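Tripeptidase (Staphylococcus aureus subsp. aureus, PDB 3RZA) probably removes the N-terminal residue from tripeptides, as a dimeric metal-dependent aminopeptidase of the M20 family. Local coordinates at residues 199-204 with 267-272. Numbering follows the deposited sequence. Where two conformers were deposited one is given.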
ATOM      1  N   PRO A 199      29.784  -1.857   3.763  1.00 19.47           N
ATOM      2  CA  PRO A 199      29.161  -3.186   3.729  1.00 18.09           C
ATOM      3  C   PRO A 199      28.716  -3.615   2.327  1.00 16.45           C
ATOM      4  O   PRO A 199      28.697  -2.788   1.380  1.00 16.19           O
ATOM      5  CB  PRO A 199      27.939  -2.997   4.609  1.00 19.82           C
ATOM      6  CG  PRO A 199      27.490  -1.603   4.272  1.00 18.16           C
ATOM      7  CD  PRO A 199      28.764  -0.812   3.963  1.00 19.74           C
ATOM      8  N   THR A 200      28.425  -4.911   2.192  1.00 16.93           N
ATOM      9  CA  THR A 200      27.568  -5.450   1.106  1.00 17.63           C
ATOM     10  C   THR A 200      26.103  -5.102   1.395  1.00 17.32           C
ATOM     11  O   THR A 200      25.656  -5.327   2.487  1.00 19.17           O
ATOM     12  CB  THR A 200      27.706  -6.986   0.989  1.00 17.15           C
ATOM     13  OG1 THR A 200      29.076  -7.319   0.783  1.00 18.88           O
ATOM     14  CG2 THR A 200      26.880  -7.553  -0.191  1.00 15.33           C
ATOM     15  N   GLN A 201      25.389  -4.498   0.440  1.00 18.56           N
ATOM     16  CA  GLN A 201      23.934  -4.341   0.542  1.00 16.97           C
ATOM     17  C   GLN A 201      23.283  -5.261  -0.467  1.00 18.36           C
ATOM     18  O   GLN A 201      23.739  -5.345  -1.604  1.00 17.52           O
ATOM     19  CB  GLN A 201      23.480  -2.914   0.286  1.00 18.27           C
ATOM     20  CG  GLN A 201      21.987  -2.658   0.708  1.00 24.18           C
ATOM     21  CD  GLN A 201      21.127  -1.893  -0.313  1.00 31.05           C
ATOM     22  OE1 GLN A 201      19.979  -2.242  -0.526  1.00 44.86           O
ATOM     23  NE2 GLN A 201      21.655  -0.833  -0.879  1.00 31.15           N
HETATM   24  N   MSE A 202      22.227  -5.953  -0.033  1.00 19.72           N
HETATM   25  CA  MSE A 202      21.336  -6.681  -0.921  1.00 22.05           C
HETATM   26  C   MSE A 202      19.887  -6.220  -0.745  1.00 19.33           C
HETATM   27  O   MSE A 202      19.474  -5.889   0.361  1.00 16.21           O
HETATM   28  CB  MSE A 202      21.452  -8.176  -0.642  1.00 22.52           C
HETATM   29  CG  MSE A 202      22.841  -8.701  -0.911  1.00 29.03           C
HETATM   30 SE   MSE A 202      22.894 -10.578  -1.108  0.75 25.07          SE
HETATM   31  CE  MSE A 202      24.831 -10.851  -1.279  1.00 35.61           C
ATOM     32  N   LEU A 203      19.141  -6.188  -1.850  1.00 17.69           N
ATOM     33  CA  LEU A 203      17.680  -5.986  -1.849  1.00 17.14           C
ATOM     34  C   LEU A 203      17.046  -7.367  -1.814  1.00 19.06           C
ATOM     35  O   LEU A 203      17.560  -8.279  -2.463  1.00 19.80           O
ATOM     36  CB  LEU A 203      17.205  -5.232  -3.105  1.00 17.46           C
ATOM     37  CG  LEU A 203      17.793  -3.838  -3.414  1.00 19.61           C
ATOM     38  CD1 LEU A 203      17.256  -3.287  -4.746  1.00 18.65           C
ATOM     39  CD2 LEU A 203      17.518  -2.856  -2.291  1.00 19.69           C
ATOM     40  N   ILE A 204      16.017  -7.538  -0.979  1.00 17.32           N
ATOM     41  CA  ILE A 204      15.203  -8.761  -0.976  0.50 17.74           C
ATOM     42  C   ILE A 204      13.748  -8.329  -1.085  1.00 18.56           C
ATOM     43  O   ILE A 204      13.282  -7.472  -0.329  1.00 16.82           O
ATOM     44  CB  ILE A 204      15.466  -9.678   0.268  0.50 17.45           C
ATOM     45  CG1 ILE A 204      14.482 -10.863   0.302  0.50 18.71           C
ATOM     46  CG2 ILE A 204      15.392  -8.896   1.549  0.50 16.27           C
ATOM     47  CD1 ILE A 204      14.952 -12.046   1.156  0.50 18.70           C
ATOM     48  N   GLU A 267       9.027  -5.269   0.348  1.00 18.06           N
ATOM     49  CA  GLU A 267      10.369  -4.857  -0.151  1.00 19.16           C
ATOM     50  C   GLU A 267      11.292  -4.566   1.013  1.00 16.78           C
ATOM     51  O   GLU A 267      10.971  -3.714   1.871  1.00 17.18           O
ATOM     52  CB  GLU A 267      10.281  -3.644  -1.066  1.00 17.97           C
ATOM     53  CG  GLU A 267       9.380  -3.884  -2.286  1.00 21.40           C
ATOM     54  CD  GLU A 267       9.357  -2.704  -3.259  1.00 25.35           C
ATOM     55  OE1 GLU A 267      10.435  -2.162  -3.594  1.00 22.96           O
ATOM     56  OE2 GLU A 267       8.249  -2.313  -3.661  1.00 30.09           O
ATOM     57  N   ALA A 268      12.420  -5.270   1.035  1.00 13.91           N
ATOM     58  CA  ALA A 268      13.330  -5.289   2.168  1.00 15.07           C
ATOM     59  C   ALA A 268      14.771  -5.097   1.706  1.00 16.71           C
ATOM     60  O   ALA A 268      15.062  -5.102   0.499  1.00 17.57           O
ATOM     61  CB  ALA A 268      13.187  -6.610   2.941  1.00 14.49           C
ATOM     62  N   GLU A 269      15.663  -4.883   2.669  1.00 17.29           N
ATOM     63  CA  GLU A 269      17.117  -4.935   2.418  1.00 18.52           C
ATOM     64  C   GLU A 269      17.865  -5.590   3.546  1.00 17.66           C
ATOM     65  O   GLU A 269      17.308  -5.785   4.635  1.00 16.96           O
ATOM     66  CB  GLU A 269      17.695  -3.538   2.201  1.00 19.75           C
ATOM     67  CG  GLU A 269      17.451  -2.581   3.362  1.00 22.53           C
ATOM     68  CD  GLU A 269      18.577  -1.620   3.560  1.00 24.37           C
ATOM     69  OE1 GLU A 269      18.750  -0.728   2.696  1.00 24.58           O
ATOM     70  OE2 GLU A 269      19.297  -1.749   4.582  1.00 27.24           O
ATOM     71  N   ALA A 270      19.133  -5.905   3.280  1.00 16.00           N
ATOM     72  CA  ALA A 270      20.052  -6.366   4.299  1.00 17.36           C
ATOM     73  C   ALA A 270      21.437  -5.818   4.009  1.00 17.25           C
ATOM     74  O   ALA A 270      21.773  -5.571   2.837  1.00 15.87           O
ATOM     75  CB  ALA A 270      20.066  -7.883   4.331  1.00 18.24           C
ATOM     76  N   ARG A 271      22.215  -5.578   5.074  1.00 16.82           N
ATOM     77  CA  ARG A 271      23.612  -5.100   4.960  1.00 17.10           C
ATOM     78  C   ARG A 271      24.501  -5.873   5.891  1.00 18.26           C
ATOM     79  O   ARG A 271      24.072  -6.202   6.991  1.00 19.37           O
ATOM     80  CB  ARG A 271      23.736  -3.597   5.292  1.00 17.34           C
ATOM     81  CG  ARG A 271      22.731  -2.722   4.597  1.00 22.04           C
ATOM     82  CD  ARG A 271      22.951  -1.250   4.849  1.00 23.24           C
ATOM     83  NE  ARG A 271      21.873  -0.516   4.189  1.00 21.68           N
ATOM     84  CZ  ARG A 271      21.966   0.663   3.553  1.00 22.95           C
ATOM     85  NH1 ARG A 271      23.095   1.371   3.510  1.00 21.76           N
ATOM     86  NH2 ARG A 271      20.867   1.173   2.986  1.00 16.84           N
ATOM     87  N   SER A 272      25.736  -6.158   5.464  1.00 18.04           N
ATOM     88  CA  SER A 272      26.773  -6.637   6.384  1.00 19.16           C
ATOM     89  C   SER A 272      28.169  -6.287   5.946  1.00 17.68           C
ATOM     90  O   SER A 272      28.440  -6.206   4.744  1.00 17.60           O
ATOM     91  CB  SER A 272      26.706  -8.155   6.561  1.00 18.99           C
ATOM     92  OG  SER A 272      27.557  -8.561   7.609  1.00 19.06           O
TER
HETATM   93  O   HOH W   1      30.409  -7.728   3.073  1.00 24.17           O
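Thr200, Met202 (selenomethionine) and Ile204 pair with Ser272, Ala270 and Ala268 in antiparallel, hydrogen-bonded fashion, and six backbone bonds satisfy both N-H and C=O of all six residues. The straightest is Met202 N to Ala270 O, 2.9 Å at 167°. Pro199, lacking an N-H, suits the position where this pairing starts, its CB resting 3.3 Å from Ser272 O. That oxygen takes Thr200 N and also a water 3.0 Å away, which reaches Thr200 OG1; the hydroxyl meets Gly310 N as well. On the face shared by Met202, Ile204, Ala268 and Ala270, small alanines suit the packing, and Ile204 CG2 lies against Ala268 CB.

The face that carries Gln201, Glu269 and Arg271 is largely polar. Arg271 grips Glu269 side-on, its NE 2.9 Å from Glu269 OE2 and its NH2 bonded to OE1 on the syn lone pair, so the guanidinium is fixed in rotation. The Gln201 amide stacks on it nearly parallel, planes 11° apart, and Gln201 CG, anti to the backbone N of its own residue (chi1 -167°), lies over one face of the Arg271 guanidinium. Arg271 NH1 bonds Gly340 O and a citrate probably left from crystallisation.

Within the strand-and-helix domain that mediates dimerisation in M20 relatives, strand 263-272 lies between 194-209 and 244-253, while 299-312 borders 194-209. Helix 275-295 covers the Ile204 and Ala270 face; His214 and Ala215 of the second subunit pack on Arg271 and Glu269.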